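Nucleoporin p58/p45 (Homo sapiens, PDB 4JO7) forms part of the nuclear pore complex and probably serves in trafficking across the nuclear membrane, this fragment being a largely helical piece, part of it predicted to form a coiled coil. Local coordinates at residues Met48-Gln51 and Lys52-Gln55. Residues are numbered along the deposited sequence; the frame is centred on the assembly and turned at random. Where two conformers were deposited one is given.
Sequences MAMQ and KIYQ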
loop_
_atom_site.group_PDB
_atom_site.type_symbol
_atom_site.label_atom_id
_atom_site.label_comp_id
_atom_site.label_asym_id
_atom_site.label_seq_id
_atom_site.Cartn_x
_atom_site.Cartn_y
_atom_site.Cartn_z
HETATM N N MSE F 48 21.607 9.251 14.761
HETATM C CA MSE F 48 21.117 7.889 14.883
HETATM C C MSE F 48 19.630 7.856 14.666
HETATM O O MSE F 48 19.129 6.981 13.927
HETATM C CB MSE F 48 21.443 7.349 16.271
HETATM C CG MSE F 48 22.909 6.942 16.368
HETATM SE SE MSE F 48 23.317 6.354 18.203
HETATM C CE MSE F 48 22.251 4.698 18.204
ATOM N N ALA F 49 18.914 8.787 15.288
ATOM C CA ALA F 49 17.465 8.884 15.126
ATOM C C ALA F 49 17.078 9.127 13.665
ATOM O O ALA F 49 16.151 8.496 13.146
ATOM C CB ALA F 49 16.904 9.981 16.011
HETATM N N MSE F 50 17.797 10.028 13.004
HETATM C CA MSE F 50 17.526 10.349 11.612
HETATM C C MSE F 50 17.776 9.153 10.735
HETATM O O MSE F 50 17.034 8.936 9.754
HETATM C CB MSE F 50 18.425 11.500 11.171
HETATM C CG MSE F 50 18.163 11.871 9.717
HETATM SE SE MSE F 50 16.250 12.266 9.463
HETATM C CE MSE F 50 16.112 13.773 10.724
ATOM N N GLN F 51 18.801 8.374 11.064
ATOM C CA GLN F 51 19.142 7.184 10.299
ATOM C C GLN F 51 17.979 6.198 10.305
ATOM O O GLN F 51 17.676 5.582 9.285
ATOM C CB GLN F 51 20.397 6.521 10.869
ATOM C CG GLN F 51 20.683 5.140 10.295
ATOM C CD GLN F 51 21.913 4.491 10.904
ATOM O OE1 GLN F 51 21.845 3.380 11.429
ATOM N NE2 GLN F 51 23.048 5.180 10.831
ATOM N N LYS F 52 17.335 6.045 11.457
ATOM C CA LYS F 52 16.221 5.116 11.585
ATOM C C LYS F 52 14.991 5.619 10.836
ATOM O O LYS F 52 14.213 4.823 10.306
ATOM C CB LYS F 52 15.896 4.861 13.054
ATOM C CG LYS F 52 17.049 4.227 13.822
ATOM C CD LYS F 52 16.575 3.505 15.070
ATOM C CE LYS F 52 17.747 3.116 15.960
ATOM N NZ LYS F 52 18.835 2.431 15.204
ATOM N N ILE F 53 14.820 6.937 10.790
ATOM C CA ILE F 53 13.772 7.541 9.974
ATOM C C ILE F 53 13.985 7.179 8.506
ATOM O O ILE F 53 13.050 6.797 7.798
ATOM C CB ILE F 53 13.742 9.065 10.162
ATOM C CG1 ILE F 53 13.100 9.405 11.512
ATOM C CG2 ILE F 53 12.981 9.743 9.029
ATOM C CD1 ILE F 53 13.225 10.867 11.912
ATOM N N TYR F 54 15.226 7.264 8.057
ATOM C CA TYR F 54 15.592 6.905 6.694
ATOM C C TYR F 54 15.253 5.443 6.430
ATOM O O TYR F 54 14.749 5.079 5.366
ATOM C CB TYR F 54 17.087 7.159 6.489
ATOM C CG TYR F 54 17.731 6.337 5.397
ATOM C CD1 TYR F 54 17.734 6.778 4.084
ATOM C CD2 TYR F 54 18.352 5.129 5.686
ATOM C CE1 TYR F 54 18.326 6.036 3.085
ATOM C CE2 TYR F 54 18.944 4.377 4.691
ATOM C CZ TYR F 54 18.932 4.840 3.394
ATOM O OH TYR F 54 19.518 4.104 2.396
ATOM N N GLN F 55 15.537 4.601 7.418
ATOM C CA GLN F 55 15.239 3.181 7.292
ATOM C C GLN F 55 13.739 2.931 7.145
ATOM O O GLN F 55 13.320 2.031 6.420
ATOM C CB GLN F 55 15.835 2.405 8.472
ATOM C CG GLN F 55 17.360 2.379 8.422
ATOM C CD GLN F 55 17.994 1.634 9.581
ATOM O OE1 GLN F 55 17.579 1.774 10.731
ATOM N NE2 GLN F 55 19.000 0.823 9.277
HETATM O O HOH W 1 20.985 4.491 14.067
HETATM O O HOH W 2 20.065 1.963 12.930
#
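Q51 and K52 reach out from the same side of the helix and are joined by two waters. The Q51 chain leaves trans to the main-chain nitrogen (chi1 170°) and runs on extended, while the lysine chain bends only at its last torsion (chi4 -49°), which turns NZ back toward the Q51 side-chain oxygen. One water accepts from K52 NZ at 2.6 Å and can donate to Q51 OE1 at 2.7 Å or, weakly, to Q55 OE1. The other accepts a longer bond from K52 NZ, 3.2 Å, and can donate to M48 O at 3.1 Å or, weakly, to Q51 OE1. Each has more acceptors in reach than protons. Beneath, regular i to i+4 bonds engage the carbonyls: K52 N donates to M48 O and, weakly, to A49 O, I53 N to A49 O, Y54 N to M50 O at 3.0 Å, and Q55 N to Q51 O. In the conformer described, the Y54 ring turns an edge to Q51 O and makes a cation-pi contact with R22. On the buried side, the selenium of M50, a selenomethionine, rests 4.1 Å from I53 CB. M50 also packs on I25 and E29 and, with A49, on Y81 of the second subunit. This turn of helix 43-85 therefore lies between helix 2-29, its antiparallel hairpin partner, a second copy of this protein and a chain of another protein.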